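Side-chain contacts in single-stranded DNA-binding protein (Enterobacter phage Enc34, PDB 5ODK), which probably binds single-stranded DNA through an OB fold, with a likely role in phage DNA replication: residues Glu69-Thr74 against Met89-Asp94; Trp109-Arg114 against Ser147-Trp152; Ser116-Val121 against Asn133-Glu138; Leu122-Glu127 against Arg172-Pro177. All coordinates share one frame; numbering follows the deposited sequence.

How the contacts relate
Contacts 1 and 2 are neighbours, their centres about 9 Å apart, and share the sheet through strands 92-94 and 108-115 (V110 N to K93 O 2.8 Å). Contacts 3 and 4 form a second pair, centres about 12 Å apart, across the chain's centre from contact 1; they meet where E138 OE2 approaches M124 N at 3.3 Å, a probable hydrogen bond. Contact 2 is the most central, its centre about 3 Å from that of the chain, and R150 there hydrogen-bonds a phosphate ion. In contact 4, R172 lies about 11 Å, side chain to side chain, from K13, a magnesium ligand in another crystal structure of this protein, though no magnesium is bound to this chain here.

Contact 1: Glu69-Thr74 against Met89-Asp94; sequences EQIELT and MLFIKD
I71 projects from helix 61-76 into a group of three hydrophobic side chains: its CG2 serves L90, and its longer branch serves F91 and I92. From CB, which points at the segment 89-94, the CG2 methyl goes one way and meets CD2 of L90 at 3.9 Å, the two side chains slanting across each other. The other branch runs through CG1, placed anti to the carbonyl carbon (chi1 -74°), and this methylene comes within 3.7 Å of CE2 on the F91 ring. The approach to the ring is oblique. F91 and I71 reach for each other from opposite directions, and CZ is also close to the same branch. This isoleucine is one of the points where helix 61-76 packs on the OB-fold sheet; T74, one turn on, touches P151 and I162. At the end of the I71 branch CD1 touches CG2 of I92, 3.7 Å away, while keeping within 3.9 Å of CE2 of F91. The F91 ring also packs on I149 and P151 of strand 144-156, on A164 of strand 159-173 and on I111. Within the helix, T74 OG1 donates to Q70 O (2.7 Å), and T74 N reaches that same carbonyl oxygen from the opposite face of its plane.

Contact 2: Trp109-Arg114 against Ser147-Trp152; sequences WVISAR and SVIRPW. With PO4 (phosphate ion), chain D.
Two flat groups on strand 144-156 of the OB fold, the W152 indole and the R150 guanidinium, are each met at an edge and in plane. A water lies at the rim of the indole, accepting from NE1 of W152 at 2.9 Å and donating to the backbone O of R114, also at 2.9 Å, thereby bridging the two segments. Along the guanidinium edge sits O1 of a phosphate ion, probably from the crystallisation liquor; R150 NH2 gives it a bond of 2.8 Å with an N-H...O angle of 158°. Both strands belong to the same curled sheet, where they are not paired with each other but face one another across the interior. What joins them there is I149. Its CG2 lies against CB of A113 at 3.9 Å, and its CD1 comes to 4.3 Å from CG2 of I111, so this single side chain spans two residues whose CB atoms point into the core from the same face of strand 108-115. With CG1 lodged between the backbone N and the carbonyl carbon (chi1 63°), the ethyl branch is directed to I111 and the methyl to A113. L166 of strand 159-173 packs on A113 as well. The second terminal nitrogen, NH1 of R150, donates to S20 O. W152 CB comes within 3.7 Å of PO4 O4.

Contact 3: Ser116-Val121 against Asn133-Glu138; sequences STRPDV and NEIAEE
Helix 132-138, the short helix that precedes strand 144-156 of the OB fold, meets strand 120-122 mainly through I135. I135 directs its CB toward the strand, and V121 answers from the other side, the two side chains slanting past each other. CG1 of V121, anti to its own backbone N (chi1 -180°), lies in the fork of the I135 side chain, 4.0 Å from CG2 and 4.1 Å from CG1. The longer arm of I135 continues past the valine, and its CD1 reaches CD of R118 at 4.3 Å. The aliphatic part of the arginine thus borders the hydrophobic patch while its charged end is occupied with polar partners. R118 NE donates to P119 O at 2.9 Å; the bond is bent (N-H...O 147°), with the oxygen 21° out of the guanidinium plane. Salt bridges from NH1 to E130 and from NH2 to E128 grip the other two nitrogens, so the guanidinium is tied at all three. I139 packs on V121 and L35 on I135, extending the patch. Beyond it, strand 120-122 runs parallel to strand 159-173, while K171 NZ on that neighbouring strand donates to E138 O in the last turn of helix 132-138.

Contact 4: Leu122-Glu127 against Arg172-Pro177; sequences LNMERE and RKDDEP
A surface contact, carried by one methionine, joins the turn after strand 120-122 to the end of strand 159-173. The M124 side chain runs out from the turn with CG anti to its backbone N (chi1 -165°) and then bends at the thioether (chi3 -76°), which brings CE down on the backbone of the other segment. The methyl lies 3.5 Å from R172 O and 3.9 Å from K173 CA; D174 OD2 is more distant, at 4.3 Å. It is therefore main chain that the methyl meets here, while the R172 and K173 side chains start out away from the turn: NE of R172 donates to N27, and K173 makes a cation-pi contact with W144. D174 is drawn to the Y140 hydroxyl and K171 NZ through OD1. The turn that carries M124 is held by N123. Its ND2 gives E127 OE1 a nearly straight bond of 2.9 Å (176°), lying in the amide plane and using the anti lone pair of the carboxylate oxygen. N123 OD1 accepts from E127 N, also at 2.9 Å, but with the donor well above the carbonyl plane. R126 N closes on N123 O at 2.8 Å, giving a type I beta turn from N123 to R126, while on the other segment R172 and K173 both face W144 of strand 144-156, a classic beta bulge at the end of strand 159-173.

Contact 1: Glu69-Thr74 against Met89-Asp94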
# COMPACT_ATOMS: atom_id res chain seq x y z
N GLU A 69 5.02 -7.67 11.42
CA GLU A 69 4.23 -8.45 12.38
C GLU A 69 2.90 -8.92 11.78
O GLU A 69 2.48 -10.04 11.93
CB GLU A 69 3.99 -7.65 13.64
CG GLU A 69 5.28 -7.45 14.43
CD GLU A 69 5.29 -6.34 15.44
OE1 GLU A 69 4.28 -5.65 15.64
OE2 GLU A 69 6.35 -6.17 16.08
N GLN A 70 2.26 -8.04 11.03
CA GLN A 70 0.98 -8.38 10.40
C GLN A 70 1.16 -9.38 9.27
O GLN A 70 0.30 -10.23 9.06
CB GLN A 70 0.25 -7.13 9.89
CG GLN A 70 -0.08 -6.19 11.04
CD GLN A 70 -0.99 -6.81 12.08
OE1 GLN A 70 -2.03 -7.36 11.77
NE2 GLN A 70 -0.53 -6.81 13.33
N ILE A 71 2.29 -9.30 8.55
CA ILE A 71 2.63 -10.34 7.58
C ILE A 71 2.76 -11.73 8.24
O ILE A 71 2.23 -12.71 7.71
CB ILE A 71 3.90 -9.94 6.81
CG1 ILE A 71 3.55 -8.85 5.81
CG2 ILE A 71 4.55 -11.14 6.11
CD1 ILE A 71 4.76 -8.22 5.17
N GLU A 72 3.40 -11.80 9.42
CA GLU A 72 3.50 -13.07 10.12
C GLU A 72 2.14 -13.60 10.54
O GLU A 72 1.87 -14.79 10.42
CB GLU A 72 4.48 -12.97 11.31
CG GLU A 72 5.90 -12.70 10.87
CD GLU A 72 6.43 -13.76 9.89
OE1 GLU A 72 6.37 -14.96 10.22
OE2 GLU A 72 6.87 -13.39 8.78
N LEU A 73 1.26 -12.72 11.00
CA LEU A 73 -0.08 -13.13 11.40
C LEU A 73 -0.84 -13.69 10.19
O LEU A 73 -1.61 -14.66 10.28
CB LEU A 73 -0.82 -11.95 12.00
CG LEU A 73 -2.23 -12.15 12.50
CD1 LEU A 73 -2.26 -13.16 13.64
CD2 LEU A 73 -2.83 -10.81 12.93
N THR A 74 -0.65 -13.03 9.06
CA THR A 74 -1.37 -13.41 7.85
C THR A 74 -0.90 -14.80 7.38
O THR A 74 -1.71 -15.64 7.00
CB THR A 74 -1.14 -12.35 6.77
OG1 THR A 74 -1.59 -11.09 7.26
CG2 THR A 74 -1.94 -12.66 5.50
N MET A 89 8.38 -12.94 -2.22
CA MET A 89 6.98 -13.12 -2.52
C MET A 89 6.08 -12.35 -1.56
O MET A 89 4.88 -12.61 -1.49
CB MET A 89 6.68 -14.63 -2.52
CG MET A 89 7.47 -15.37 -3.60
SD MET A 89 6.92 -14.91 -5.25
CE MET A 89 5.71 -16.20 -5.55
N LEU A 90 6.65 -11.34 -0.91
CA LEU A 90 5.88 -10.42 -0.06
C LEU A 90 5.57 -9.12 -0.82
O LEU A 90 6.31 -8.71 -1.70
CB LEU A 90 6.67 -10.08 1.22
CG LEU A 90 7.10 -11.23 2.10
CD1 LEU A 90 7.95 -10.71 3.26
CD2 LEU A 90 5.92 -12.05 2.56
N PHE A 91 4.53 -8.45 -0.35
CA PHE A 91 4.13 -7.17 -0.97
C PHE A 91 5.06 -6.01 -0.63
O PHE A 91 4.88 -4.92 -1.18
CB PHE A 91 2.69 -6.80 -0.58
CG PHE A 91 2.46 -6.51 0.89
CD1 PHE A 91 2.75 -5.28 1.41
CD2 PHE A 91 1.92 -7.47 1.74
CE1 PHE A 91 2.52 -4.99 2.75
CE2 PHE A 91 1.68 -7.20 3.07
CZ PHE A 91 1.96 -5.93 3.57
N ILE A 92 5.99 -6.21 0.32
CA ILE A 92 6.91 -5.14 0.74
C ILE A 92 8.32 -5.61 0.43
O ILE A 92 8.68 -6.74 0.75
CB ILE A 92 6.72 -4.75 2.20
CG1 ILE A 92 7.65 -3.58 2.59
CG2 ILE A 92 6.87 -5.93 3.16
CD1 ILE A 92 7.29 -2.91 3.91
N LYS A 93 9.10 -4.75 -0.21
CA LYS A 93 10.44 -5.04 -0.64
C LYS A 93 11.39 -3.90 -0.27
O LYS A 93 10.95 -2.79 0.07
CB LYS A 93 10.47 -5.31 -2.17
CG LYS A 93 9.77 -6.62 -2.53
CD LYS A 93 9.74 -7.05 -4.00
CE LYS A 93 9.24 -8.49 -4.10
NZ LYS A 93 9.17 -8.91 -5.51
N ASP A 94 12.68 -4.19 -0.29
CA ASP A 94 13.71 -3.23 0.12
C ASP A 94 14.19 -2.44 -1.11
O ASP A 94 14.84 -3.00 -2.00
CB ASP A 94 14.85 -4.01 0.77
CG ASP A 94 15.94 -3.12 1.33
OD1 ASP A 94 16.05 -1.95 0.95
OD2 ASP A 94 16.73 -3.65 2.11

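Contact 2: Trp109-Arg114 against Ser147-Trp152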
# COMPACT_ATOMS: atom_id res chain seq x y z
N TRP A 109 11.17 1.63 1.59
CA TRP A 109 10.45 0.37 1.48
C TRP A 109 9.48 0.53 0.31
O TRP A 109 8.88 1.60 0.15
CB TRP A 109 9.67 0.04 2.75
CG TRP A 109 10.54 -0.05 3.98
CD1 TRP A 109 10.57 0.82 5.06
CD2 TRP A 109 11.53 -1.00 4.22
NE1 TRP A 109 11.50 0.44 5.95
CE2 TRP A 109 12.12 -0.68 5.47
CE3 TRP A 109 11.98 -2.12 3.52
CZ2 TRP A 109 13.15 -1.44 6.02
CZ3 TRP A 109 13.00 -2.86 4.05
CH2 TRP A 109 13.58 -2.53 5.30
N VAL A 110 9.32 -0.53 -0.49
CA VAL A 110 8.46 -0.48 -1.69
C VAL A 110 7.31 -1.41 -1.44
O VAL A 110 7.50 -2.62 -1.34
CB VAL A 110 9.25 -0.87 -2.96
CG1 VAL A 110 8.38 -0.77 -4.20
CG2 VAL A 110 10.50 -0.01 -3.08
N ILE A 111 6.10 -0.85 -1.39
CA ILE A 111 4.90 -1.62 -1.14
C ILE A 111 4.06 -1.68 -2.41
O ILE A 111 3.78 -0.63 -3.02
CB ILE A 111 4.08 -0.99 -0.00
CG1 ILE A 111 4.80 -1.17 1.34
CG2 ILE A 111 2.67 -1.52 0.04
CD1 ILE A 111 4.25 -0.30 2.44
N SER A 112 3.61 -2.87 -2.79
CA SER A 112 2.68 -3.04 -3.89
C SER A 112 1.35 -3.49 -3.35
O SER A 112 1.27 -4.44 -2.58
CB SER A 112 3.23 -4.12 -4.81
OG SER A 112 4.53 -3.77 -5.21
N ALA A 113 0.29 -2.79 -3.73
CA ALA A 113 -1.06 -3.12 -3.26
C ALA A 113 -1.99 -3.09 -4.45
O ALA A 113 -1.85 -2.25 -5.36
CB ALA A 113 -1.49 -2.16 -2.16
N ARG A 114 -2.98 -3.98 -4.45
CA ARG A 114 -3.92 -4.13 -5.56
C ARG A 114 -5.30 -4.45 -5.03
O ARG A 114 -5.48 -4.87 -3.88
CB ARG A 114 -3.46 -5.23 -6.53
CG ARG A 114 -2.05 -5.14 -7.09
CD ARG A 114 -1.61 -6.48 -7.69
NE ARG A 114 -2.27 -6.79 -8.94
CZ ARG A 114 -2.24 -7.98 -9.55
NH1 ARG A 114 -1.63 -9.03 -9.00
NH2 ARG A 114 -2.87 -8.14 -10.71
N SER A 147 -2.33 5.77 2.64
CA SER A 147 -3.11 4.67 2.08
C SER A 147 -3.44 3.64 3.14
O SER A 147 -2.58 3.35 4.01
CB SER A 147 -2.33 4.03 0.93
OG SER A 147 -2.97 2.91 0.35
N VAL A 148 -4.62 3.07 3.06
CA VAL A 148 -5.01 1.93 3.89
C VAL A 148 -4.97 0.67 3.05
O VAL A 148 -5.56 0.59 1.96
CB VAL A 148 -6.39 2.11 4.56
CG1 VAL A 148 -6.73 0.89 5.39
CG2 VAL A 148 -6.40 3.35 5.42
N ILE A 149 -4.24 -0.31 3.60
CA ILE A 149 -4.04 -1.60 2.98
C ILE A 149 -4.36 -2.71 3.98
O ILE A 149 -4.51 -2.44 5.19
CB ILE A 149 -2.58 -1.76 2.46
CG1 ILE A 149 -1.56 -1.72 3.61
CG2 ILE A 149 -2.26 -0.69 1.42
CD1 ILE A 149 -0.15 -2.07 3.19
N ARG A 150 -4.48 -3.93 3.51
CA ARG A 150 -4.56 -5.06 4.45
C ARG A 150 -3.97 -6.28 3.78
O ARG A 150 -4.30 -6.58 2.64
CB ARG A 150 -5.98 -5.35 4.91
CG ARG A 150 -5.95 -6.24 6.15
CD ARG A 150 -7.28 -6.36 6.84
NE ARG A 150 -8.22 -7.15 6.06
CZ ARG A 150 -9.43 -7.52 6.51
NH1 ARG A 150 -9.89 -7.08 7.70
NH2 ARG A 150 -10.18 -8.31 5.77
N PRO A 151 -3.11 -7.02 4.49
CA PRO A 151 -2.52 -8.21 3.87
C PRO A 151 -3.54 -9.33 3.62
O PRO A 151 -4.60 -9.40 4.27
CB PRO A 151 -1.55 -8.70 4.94
CG PRO A 151 -1.24 -7.50 5.78
CD PRO A 151 -2.58 -6.80 5.86
N TRP A 152 -3.21 -10.20 2.69
CA TRP A 152 -3.92 -11.46 2.46
C TRP A 152 -2.92 -12.47 1.90
O TRP A 152 -1.91 -12.11 1.33
CB TRP A 152 -5.14 -11.29 1.55
CG TRP A 152 -4.90 -10.81 0.18
CD1 TRP A 152 -4.73 -9.51 -0.23
CD2 TRP A 152 -4.90 -11.61 -1.00
NE1 TRP A 152 -4.59 -9.45 -1.58
CE2 TRP A 152 -4.73 -10.71 -2.10
CE3 TRP A 152 -5.08 -12.97 -1.26
CZ2 TRP A 152 -4.70 -11.15 -3.43
CZ3 TRP A 152 -5.07 -13.40 -2.61
CH2 TRP A 152 -4.87 -12.49 -3.67
P PO4 D . -9.22 -11.27 3.37
O1 PO4 D . -9.30 -9.83 3.53
O2 PO4 D . -10.35 -11.80 4.25
O3 PO4 D . -9.35 -11.77 1.92
O4 PO4 D . -7.91 -11.84 3.95
O HOH W 1 -4.49 -7.56 -3.72

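Contact 3: Ser116-Val121 against Asn133-Glu138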
# COMPACT_ATOMS: atom_id res chain seq x y z
N SER A 116 -9.50 -5.71 -6.75
CA SER A 116 -10.41 -5.83 -7.90
C SER A 116 -11.53 -4.82 -7.88
O SER A 116 -12.16 -4.63 -8.88
CB SER A 116 -10.97 -7.24 -8.01
OG SER A 116 -11.66 -7.58 -6.83
N THR A 117 -11.76 -4.18 -6.76
CA THR A 117 -12.72 -3.10 -6.70
C THR A 117 -12.05 -1.78 -6.37
O THR A 117 -11.01 -1.77 -5.73
CB THR A 117 -13.84 -3.46 -5.76
OG1 THR A 117 -14.97 -2.63 -6.05
CG2 THR A 117 -13.45 -3.34 -4.32
N ARG A 118 -12.62 -0.65 -6.82
CA ARG A 118 -11.93 0.61 -6.67
C ARG A 118 -11.78 0.98 -5.19
O ARG A 118 -12.77 0.99 -4.45
CB ARG A 118 -12.69 1.73 -7.40
CG ARG A 118 -11.92 3.06 -7.44
CD ARG A 118 -12.82 4.33 -7.37
NE ARG A 118 -13.53 4.50 -6.08
CZ ARG A 118 -14.70 5.10 -5.91
NH1 ARG A 118 -15.25 5.82 -6.90
NH2 ARG A 118 -15.29 5.09 -4.72
N PRO A 119 -10.56 1.31 -4.78
CA PRO A 119 -10.41 1.84 -3.40
C PRO A 119 -11.07 3.20 -3.25
O PRO A 119 -11.39 3.85 -4.27
CB PRO A 119 -8.91 2.00 -3.23
CG PRO A 119 -8.40 2.12 -4.62
CD PRO A 119 -9.29 1.29 -5.52
N ASP A 120 -11.32 3.61 -2.03
CA ASP A 120 -11.69 5.00 -1.82
C ASP A 120 -10.53 5.83 -2.32
O ASP A 120 -9.36 5.53 -2.03
CB ASP A 120 -11.91 5.32 -0.34
CG ASP A 120 -13.08 4.63 0.29
OD1 ASP A 120 -13.84 3.92 -0.35
OD2 ASP A 120 -13.25 4.80 1.51
N VAL A 121 -10.82 6.90 -3.07
CA VAL A 121 -9.80 7.81 -3.58
C VAL A 121 -10.18 9.21 -3.14
O VAL A 121 -11.21 9.73 -3.60
CB VAL A 121 -9.68 7.75 -5.11
CG1 VAL A 121 -8.61 8.70 -5.59
CG2 VAL A 121 -9.38 6.33 -5.57
N ASN A 133 -11.02 10.40 -14.99
CA ASN A 133 -10.03 11.38 -15.43
C ASN A 133 -9.55 12.24 -14.26
O ASN A 133 -8.37 12.57 -14.16
CB ASN A 133 -10.58 12.31 -16.53
CG ASN A 133 -10.81 11.63 -17.89
OD1 ASN A 133 -11.27 12.32 -18.82
ND2 ASN A 133 -10.44 10.40 -18.07
N GLU A 134 -10.46 12.62 -13.37
CA GLU A 134 -10.08 13.43 -12.20
C GLU A 134 -9.18 12.64 -11.25
O GLU A 134 -8.20 13.16 -10.73
CB GLU A 134 -11.28 13.99 -11.45
CG GLU A 134 -12.12 15.03 -12.16
CD GLU A 134 -13.37 15.40 -11.38
OE1 GLU A 134 -13.37 15.16 -10.13
OE2 GLU A 134 -14.33 16.00 -12.01
N ILE A 135 -9.51 11.37 -11.05
CA ILE A 135 -8.68 10.50 -10.20
C ILE A 135 -7.27 10.41 -10.75
O ILE A 135 -6.29 10.53 -10.00
CB ILE A 135 -9.36 9.13 -10.07
CG1 ILE A 135 -10.58 9.24 -9.15
CG2 ILE A 135 -8.41 8.05 -9.58
CD1 ILE A 135 -11.48 8.04 -9.15
N ALA A 136 -7.15 10.21 -12.05
CA ALA A 136 -5.83 10.09 -12.66
C ALA A 136 -5.03 11.39 -12.55
O ALA A 136 -3.83 11.37 -12.38
CB ALA A 136 -5.92 9.60 -14.10
N GLU A 137 -5.71 12.53 -12.73
CA GLU A 137 -5.04 13.82 -12.61
C GLU A 137 -4.61 14.13 -11.17
O GLU A 137 -3.54 14.73 -10.95
CB GLU A 137 -5.99 14.96 -13.00
CG GLU A 137 -6.22 15.18 -14.46
CD GLU A 137 -6.98 16.45 -14.76
OE1 GLU A 137 -7.62 17.06 -13.86
OE2 GLU A 137 -6.94 16.83 -15.94
N GLU A 138 -5.48 13.79 -10.21
CA GLU A 138 -5.26 14.16 -8.80
C GLU A 138 -4.07 13.39 -8.23
O GLU A 138 -3.22 13.96 -7.54
CB GLU A 138 -6.51 13.82 -7.96
CG GLU A 138 -6.45 14.10 -6.44
CD GLU A 138 -6.72 15.54 -6.08
OE1 GLU A 138 -7.28 16.27 -6.94
OE2 GLU A 138 -6.38 15.92 -4.95

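Contact 4: Leu122-Glu127 against Arg172-Pro177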
# COMPACT_ATOMS: atom_id res chain seq x y z
N LEU A 122 -9.39 9.79 -2.25
CA LEU A 122 -9.70 11.06 -1.66
C LEU A 122 -8.70 12.11 -2.12
O LEU A 122 -7.49 11.87 -2.18
CB LEU A 122 -9.69 10.98 -0.13
CG LEU A 122 -10.50 9.84 0.53
CD1 LEU A 122 -10.38 9.99 2.05
CD2 LEU A 122 -11.93 9.69 0.13
N ASN A 123 -9.24 13.28 -2.46
CA ASN A 123 -8.43 14.42 -2.80
C ASN A 123 -7.80 15.03 -1.54
O ASN A 123 -8.02 14.56 -0.42
CB ASN A 123 -9.24 15.41 -3.66
CG ASN A 123 -10.32 16.15 -2.90
OD1 ASN A 123 -10.38 16.13 -1.67
ND2 ASN A 123 -11.20 16.83 -3.65
N MET A 124 -7.05 16.11 -1.73
CA MET A 124 -6.36 16.73 -0.63
C MET A 124 -7.28 17.25 0.48
O MET A 124 -6.86 17.41 1.63
CB MET A 124 -5.49 17.84 -1.17
CG MET A 124 -4.46 18.32 -0.20
SD MET A 124 -3.30 19.40 -1.05
CE MET A 124 -2.43 18.11 -1.85
N GLU A 125 -8.50 17.62 0.08
CA GLU A 125 -9.55 18.04 1.00
C GLU A 125 -10.36 16.89 1.60
O GLU A 125 -11.39 17.13 2.22
CB GLU A 125 -10.47 19.06 0.30
CG GLU A 125 -9.75 20.27 -0.30
CD GLU A 125 -9.64 21.44 0.65
OE1 GLU A 125 -10.62 22.20 0.75
OE2 GLU A 125 -8.56 21.60 1.25
N ARG A 126 -9.87 15.64 1.43
CA ARG A 126 -10.51 14.47 2.01
C ARG A 126 -11.91 14.20 1.43
O ARG A 126 -12.77 13.62 2.07
CB ARG A 126 -10.58 14.51 3.53
CG ARG A 126 -9.22 14.62 4.20
CD ARG A 126 -9.29 14.92 5.71
NE ARG A 126 -10.09 16.14 5.96
CZ ARG A 126 -9.69 17.40 5.73
NH1 ARG A 126 -8.46 17.68 5.25
NH2 ARG A 126 -10.51 18.41 5.98
N GLU A 127 -12.07 14.57 0.17
CA GLU A 127 -13.33 14.33 -0.58
C GLU A 127 -13.14 13.17 -1.54
O GLU A 127 -12.15 13.12 -2.28
CB GLU A 127 -13.75 15.56 -1.39
CG GLU A 127 -13.93 16.80 -0.53
CD GLU A 127 -14.02 18.09 -1.32
OE1 GLU A 127 -13.39 18.20 -2.36
OE2 GLU A 127 -14.66 19.02 -0.83
N ARG A 172 -1.97 13.66 -0.25
CA ARG A 172 -1.37 14.46 0.79
C ARG A 172 -0.59 15.66 0.31
O ARG A 172 -0.70 16.72 0.92
CB ARG A 172 -0.45 13.58 1.64
CG ARG A 172 -1.16 12.54 2.49
CD ARG A 172 -1.91 13.12 3.66
NE ARG A 172 -0.95 13.58 4.65
CZ ARG A 172 -1.21 14.41 5.65
NH1 ARG A 172 -2.43 14.92 5.82
NH2 ARG A 172 -0.22 14.72 6.47
N LYS A 173 0.25 15.51 -0.70
CA LYS A 173 1.11 16.61 -1.16
C LYS A 173 1.49 16.42 -2.61
O LYS A 173 1.67 15.29 -3.05
CB LYS A 173 2.40 16.63 -0.33
CG LYS A 173 3.17 17.94 -0.33
CD LYS A 173 4.37 17.89 0.62
CE LYS A 173 5.24 16.66 0.38
NZ LYS A 173 6.67 16.82 0.76
N ASP A 174 1.61 17.52 -3.34
CA ASP A 174 2.17 17.48 -4.67
C ASP A 174 3.70 17.40 -4.61
O ASP A 174 4.32 17.89 -3.66
CB ASP A 174 1.73 18.70 -5.47
CG ASP A 174 0.26 18.62 -5.87
OD1 ASP A 174 -0.09 17.66 -6.60
OD2 ASP A 174 -0.53 19.49 -5.42
N ASP A 175 4.28 16.80 -5.63
CA ASP A 175 5.74 16.76 -5.80
C ASP A 175 6.03 16.49 -7.27
O ASP A 175 5.12 16.39 -8.09
CB ASP A 175 6.34 15.69 -4.85
CG ASP A 175 7.83 15.84 -4.57
OD1 ASP A 175 8.51 16.68 -5.20
OD2 ASP A 175 8.29 15.04 -3.70
N GLU A 176 7.30 16.44 -7.64
CA GLU A 176 7.70 16.23 -9.02
C GLU A 176 7.14 14.90 -9.55
O GLU A 176 7.32 13.88 -8.90
CB GLU A 176 9.23 16.26 -9.16
CG GLU A 176 9.76 16.13 -10.59
CD GLU A 176 9.49 17.33 -11.47
OE1 GLU A 176 9.29 18.45 -10.95
OE2 GLU A 176 9.50 17.14 -12.72
N PRO A 177 6.45 14.93 -10.70
CA PRO A 177 5.98 13.66 -11.27
C PRO A 177 7.10 12.74 -11.72
O PRO A 177 8.10 13.20 -12.26
CB PRO A 177 5.12 14.08 -12.48
CG PRO A 177 4.80 15.50 -12.23
CD PRO A 177 5.97 16.08 -11.49